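Local coordinates for insecticidal Delta-Endotoxin Cry8Ea1 (Bacillus Thuringiensis, PDB 3EB7), which is an insecticidal toxin active against the soil-dwelling larvae of Holotrichia parallela and probably kills by forming pores in gut cell membranes, as related three-domain Cry toxins do, at residues Val23-Leu36 against Leu142-Gly154. Residues are numbered along the deposited sequence; the frame is centred on the assembly and turned at random.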
loop_
_atom_site.group_PDB
_atom_site.type_symbol
_atom_site.label_atom_id
_atom_site.label_comp_id
_atom_site.label_asym_id
_atom_site.label_seq_id
_atom_site.Cartn_x
_atom_site.Cartn_y
_atom_site.Cartn_z
ATOM N N VAL A 23 -13.878 3.281 13.631
ATOM C CA VAL A 23 -15.307 3.349 13.990
ATOM C C VAL A 23 -15.589 2.541 15.277
ATOM O O VAL A 23 -15.222 1.364 15.353
ATOM C CB VAL A 23 -16.205 2.907 12.796
ATOM C CG1 VAL A 23 -17.659 2.850 13.196
ATOM C CG2 VAL A 23 -16.016 3.876 11.610
ATOM N N PRO A 24 -16.200 3.178 16.304
ATOM C CA PRO A 24 -16.453 2.463 17.566
ATOM C C PRO A 24 -17.840 1.814 17.718
ATOM O O PRO A 24 -18.033 1.025 18.648
ATOM C CB PRO A 24 -16.272 3.552 18.625
ATOM C CG PRO A 24 -16.470 4.878 17.870
ATOM C CD PRO A 24 -16.668 4.566 16.389
ATOM N N LEU A 25 -18.769 2.104 16.797
ATOM C CA LEU A 25 -20.176 1.658 16.858
ATOM C C LEU A 25 -20.360 0.158 16.508
ATOM O O LEU A 25 -19.748 -0.347 15.543
ATOM C CB LEU A 25 -21.004 2.529 15.918
ATOM C CG LEU A 25 -20.898 4.063 16.073
ATOM C CD1 LEU A 25 -21.126 4.804 14.761
ATOM C CD2 LEU A 25 -21.837 4.592 17.161
ATOM N N VAL A 26 -21.208 -0.546 17.275
ATOM C CA VAL A 26 -21.449 -2.001 17.085
ATOM C C VAL A 26 -22.027 -2.384 15.716
ATOM O O VAL A 26 -21.699 -3.438 15.182
ATOM C CB VAL A 26 -22.291 -2.663 18.262
ATOM C CG1 VAL A 26 -23.706 -2.094 18.356
ATOM C CG2 VAL A 26 -22.349 -4.189 18.113
ATOM N N GLY A 27 -22.876 -1.535 15.140
ATOM C CA GLY A 27 -23.502 -1.834 13.836
ATOM C C GLY A 27 -22.498 -2.055 12.708
ATOM O O GLY A 27 -22.512 -3.117 12.058
ATOM N N PRO A 28 -21.625 -1.047 12.459
ATOM C CA PRO A 28 -20.491 -1.154 11.526
ATOM C C PRO A 28 -19.572 -2.364 11.779
ATOM O O PRO A 28 -19.164 -3.009 10.816
ATOM C CB PRO A 28 -19.746 0.155 11.744
ATOM C CG PRO A 28 -20.852 1.126 12.150
ATOM C CD PRO A 28 -21.719 0.308 13.047
ATOM N N ILE A 29 -19.288 -2.677 13.053
ATOM C CA ILE A 29 -18.404 -3.763 13.433
ATOM C C ILE A 29 -19.027 -5.132 13.101
ATOM O O ILE A 29 -18.328 -6.054 12.659
ATOM C CB ILE A 29 -17.920 -3.608 14.924
ATOM C CG1 ILE A 29 -16.878 -2.483 15.019
ATOM C CG2 ILE A 29 -17.340 -4.923 15.545
ATOM C CD1 ILE A 29 -16.543 -2.118 16.400
ATOM N N VAL A 30 -20.342 -5.254 13.271
ATOM C CA VAL A 30 -21.033 -6.510 12.950
ATOM C C VAL A 30 -21.032 -6.723 11.436
ATOM O O VAL A 30 -20.722 -7.819 10.942
ATOM C CB VAL A 30 -22.457 -6.524 13.530
ATOM C CG1 VAL A 30 -23.296 -7.688 12.954
ATOM C CG2 VAL A 30 -22.372 -6.624 15.040
ATOM N N SER A 31 -21.337 -5.647 10.722
ATOM C CA SER A 31 -21.305 -5.580 9.286
ATOM C C SER A 31 -19.917 -5.916 8.678
ATOM O O SER A 31 -19.817 -6.588 7.641
ATOM C CB SER A 31 -21.764 -4.164 8.882
ATOM O OG SER A 31 -21.342 -3.830 7.560
ATOM N N LEU A 32 -18.864 -5.413 9.319
ATOM C CA LEU A 32 -17.481 -5.671 8.958
ATOM C C LEU A 32 -17.117 -7.156 9.101
ATOM O O LEU A 32 -16.583 -7.742 8.176
ATOM C CB LEU A 32 -16.564 -4.803 9.841
ATOM C CG LEU A 32 -15.051 -5.028 9.822
ATOM C CD1 LEU A 32 -14.479 -4.928 8.379
ATOM C CD2 LEU A 32 -14.389 -4.004 10.741
ATOM N N TYR A 33 -17.382 -7.742 10.262
ATOM C CA TYR A 33 -17.183 -9.183 10.517
ATOM C C TYR A 33 -17.951 -10.057 9.542
ATOM O O TYR A 33 -17.456 -11.096 9.089
ATOM C CB TYR A 33 -17.595 -9.567 11.948
ATOM C CG TYR A 33 -16.492 -9.389 12.948
ATOM C CD1 TYR A 33 -16.594 -8.468 13.997
ATOM C CD2 TYR A 33 -15.324 -10.113 12.828
ATOM C CE1 TYR A 33 -15.554 -8.284 14.912
ATOM C CE2 TYR A 33 -14.283 -9.946 13.730
ATOM C CZ TYR A 33 -14.401 -9.027 14.765
ATOM O OH TYR A 33 -13.338 -8.918 15.629
ATOM N N SER A 34 -19.171 -9.634 9.231
ATOM C CA SER A 34 -19.959 -10.309 8.211
ATOM C C SER A 34 -19.232 -10.390 6.833
ATOM O O SER A 34 -19.148 -11.455 6.206
ATOM C CB SER A 34 -21.301 -9.614 8.065
ATOM O OG SER A 34 -22.047 -10.382 7.155
ATOM N N THR A 35 -18.704 -9.256 6.393
ATOM C CA THR A 35 -17.897 -9.172 5.185
ATOM C C THR A 35 -16.609 -9.983 5.319
ATOM O O THR A 35 -16.326 -10.783 4.445
ATOM C CB THR A 35 -17.636 -7.696 4.799
ATOM O OG1 THR A 35 -18.889 -7.087 4.494
ATOM C CG2 THR A 35 -16.742 -7.570 3.610
ATOM N N LEU A 36 -15.860 -9.803 6.409
ATOM C CA LEU A 36 -14.585 -10.522 6.614
ATOM C C LEU A 36 -14.747 -12.033 6.594
ATOM O O LEU A 36 -13.987 -12.733 5.921
ATOM C CB LEU A 36 -13.945 -10.127 7.932
ATOM C CG LEU A 36 -12.901 -8.996 8.079
ATOM C CD1 LEU A 36 -12.869 -7.940 6.930
ATOM C CD2 LEU A 36 -13.122 -8.338 9.451
ATOM N N LEU A 142 -6.793 -10.416 11.830
ATOM C CA LEU A 142 -7.991 -10.852 12.528
ATOM C C LEU A 142 -7.862 -10.791 14.051
ATOM O O LEU A 142 -8.791 -10.316 14.742
ATOM C CB LEU A 142 -8.390 -12.256 12.079
ATOM C CG LEU A 142 -9.009 -12.365 10.688
ATOM C CD1 LEU A 142 -9.260 -13.852 10.345
ATOM C CD2 LEU A 142 -10.302 -11.509 10.527
ATOM N N HIS A 143 -6.707 -11.262 14.552
ATOM C CA HIS A 143 -6.438 -11.315 15.990
ATOM C C HIS A 143 -6.417 -9.934 16.631
ATOM O O HIS A 143 -7.015 -9.745 17.685
ATOM C CB HIS A 143 -5.138 -12.085 16.299
ATOM C CG HIS A 143 -4.980 -12.416 17.752
ATOM N ND1 HIS A 143 -3.761 -12.684 18.335
ATOM C CD2 HIS A 143 -5.901 -12.482 18.751
ATOM C CE1 HIS A 143 -3.942 -12.931 19.618
ATOM N NE2 HIS A 143 -5.231 -12.811 19.897
ATOM N N LEU A 144 -5.780 -8.959 15.990
ATOM C CA LEU A 144 -5.778 -7.582 16.471
ATOM C C LEU A 144 -7.133 -6.871 16.379
ATOM O O LEU A 144 -7.428 -5.959 17.192
ATOM C CB LEU A 144 -4.741 -6.764 15.689
ATOM C CG LEU A 144 -3.283 -7.238 15.724
ATOM C CD1 LEU A 144 -2.399 -6.371 14.824
ATOM C CD2 LEU A 144 -2.761 -7.257 17.178
ATOM N N LEU A 145 -7.960 -7.227 15.393
ATOM C CA LEU A 145 -9.302 -6.663 15.344
ATOM C C LEU A 145 -10.180 -7.210 16.476
ATOM O O LEU A 145 -11.107 -6.516 16.956
ATOM C CB LEU A 145 -9.957 -7.012 14.031
ATOM C CG LEU A 145 -9.553 -6.262 12.771
ATOM C CD1 LEU A 145 -9.940 -7.130 11.579
ATOM C CD2 LEU A 145 -10.280 -4.882 12.750
ATOM N N LEU A 146 -9.891 -8.447 16.888
ATOM C CA LEU A 146 -10.632 -9.127 17.931
ATOM C C LEU A 146 -10.336 -8.436 19.255
ATOM O O LEU A 146 -11.251 -8.033 19.993
ATOM C CB LEU A 146 -10.217 -10.608 18.011
ATOM C CG LEU A 146 -11.008 -11.416 19.041
ATOM C CD1 LEU A 146 -12.414 -11.638 18.579
ATOM C CD2 LEU A 146 -10.357 -12.745 19.337
ATOM N N LEU A 147 -9.049 -8.272 19.540
ATOM C CA LEU A 147 -8.595 -7.543 20.719
ATOM C C LEU A 147 -9.153 -6.125 20.796
ATOM O O LEU A 147 -9.360 -5.601 21.884
ATOM C CB LEU A 147 -7.069 -7.569 20.805
ATOM C CG LEU A 147 -6.394 -8.693 21.642
ATOM C CD1 LEU A 147 -7.288 -9.844 22.161
ATOM C CD2 LEU A 147 -5.253 -9.248 20.868
ATOM N N LYS A 148 -9.442 -5.510 19.662
ATOM C CA LYS A 148 -10.076 -4.186 19.673
ATOM C C LYS A 148 -11.557 -4.205 20.128
ATOM O O LYS A 148 -12.041 -3.241 20.719
ATOM C CB LYS A 148 -9.904 -3.548 18.324
ATOM C CG LYS A 148 -10.795 -2.412 17.981
ATOM C CD LYS A 148 -10.671 -2.234 16.462
ATOM C CE LYS A 148 -11.914 -1.627 15.862
ATOM N NZ LYS A 148 -12.051 -0.194 16.322
ATOM N N ASP A 149 -12.262 -5.292 19.867
ATOM C CA ASP A 149 -13.615 -5.464 20.400
ATOM C C ASP A 149 -13.642 -5.496 21.931
ATOM O O ASP A 149 -14.549 -4.905 22.561
ATOM C CB ASP A 149 -14.229 -6.751 19.852
ATOM C CG ASP A 149 -14.200 -6.800 18.351
ATOM O OD1 ASP A 149 -14.075 -5.731 17.714
ATOM O OD2 ASP A 149 -14.295 -7.915 17.809
ATOM N N ALA A 150 -12.652 -6.171 22.513
ATOM C CA ALA A 150 -12.411 -6.109 23.961
ATOM C C ALA A 150 -12.325 -4.677 24.458
ATOM O O ALA A 150 -12.837 -4.383 25.523
ATOM C CB ALA A 150 -11.150 -6.862 24.339
ATOM N N SER A 151 -11.700 -3.787 23.686
ATOM C CA SER A 151 -11.620 -2.365 24.034
ATOM C C SER A 151 -12.923 -1.593 23.929
ATOM O O SER A 151 -13.178 -0.683 24.701
ATOM C CB SER A 151 -10.580 -1.665 23.165
ATOM O OG SER A 151 -9.324 -1.846 23.747
ATOM N N ILE A 152 -13.724 -1.916 22.936
ATOM C CA ILE A 152 -14.992 -1.220 22.722
ATOM C C ILE A 152 -16.156 -1.812 23.527
ATOM O O ILE A 152 -17.043 -1.073 23.944
ATOM C CB ILE A 152 -15.345 -1.189 21.222
ATOM C CG1 ILE A 152 -14.189 -0.547 20.447
ATOM C CG2 ILE A 152 -16.604 -0.370 20.965
ATOM C CD1 ILE A 152 -14.116 -1.012 19.019
ATOM N N PHE A 153 -16.134 -3.126 23.767
ATOM C CA PHE A 153 -17.291 -3.827 24.294
ATOM C C PHE A 153 -17.034 -4.523 25.627
ATOM O O PHE A 153 -17.964 -4.996 26.264
ATOM C CB PHE A 153 -17.781 -4.869 23.287
ATOM C CG PHE A 153 -18.020 -4.336 21.887
ATOM C CD1 PHE A 153 -17.548 -5.048 20.775
ATOM C CD2 PHE A 153 -18.760 -3.164 21.672
ATOM C CE1 PHE A 153 -17.767 -4.598 19.477
ATOM C CE2 PHE A 153 -18.994 -2.689 20.373
ATOM C CZ PHE A 153 -18.482 -3.412 19.271
ATOM N N GLY A 154 -15.775 -4.592 26.040
ATOM C CA GLY A 154 -15.390 -5.345 27.220
ATOM C C GLY A 154 -16.144 -4.983 28.479
ATOM O O GLY A 154 -16.668 -5.850 29.158
#
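Tyr33 and Asp149 supply the hydrogen bond between helices 26-36 and 142-153, a roughly antiparallel pair whose axes come no closer than 12.3 Å, a gap that large side chains span. The phenol OH donates to Asp149 OD2 over 2.6 Å, arriving on the syn side of the carboxylate but 22° out of its plane. The carboxylate lies at the ring's edge, the two planes 73° apart. Tyr85 OH, from helix 65-93, also bonds OD2, so two tyrosines hold the carboxylate of buried Asp149.

Apolar contacts continue on either side of the polar pair. Toward the start of helix 26-36, Ile29 sends both branches across: CD1 reaches Ile152 CD1 tip to tip at 3.7 Å and also meets Phe153 CZ, while CG2 lies in the plane of the Phe153 ring at its edge. Val26 CB adds a contact 3.9 Å from Phe153 CE2, the two side chains crossing at about a right angle. Trp92 packs edge-to-face with Phe153. At the other end, Leu36 CD2 meets Leu145 CD1 at 4.0 Å.

These contacts join two helices of the N-terminal helical bundle, the domain credited with membrane insertion in Cry toxins. Two phenol groups at OD2 would be expected to favour the carboxylate form of Asp149, though Leu145 O, 3.2 Å from Asp149 OD1, would work against it; the Tyr33 bond is a directional link among contacts that are otherwise largely apolar.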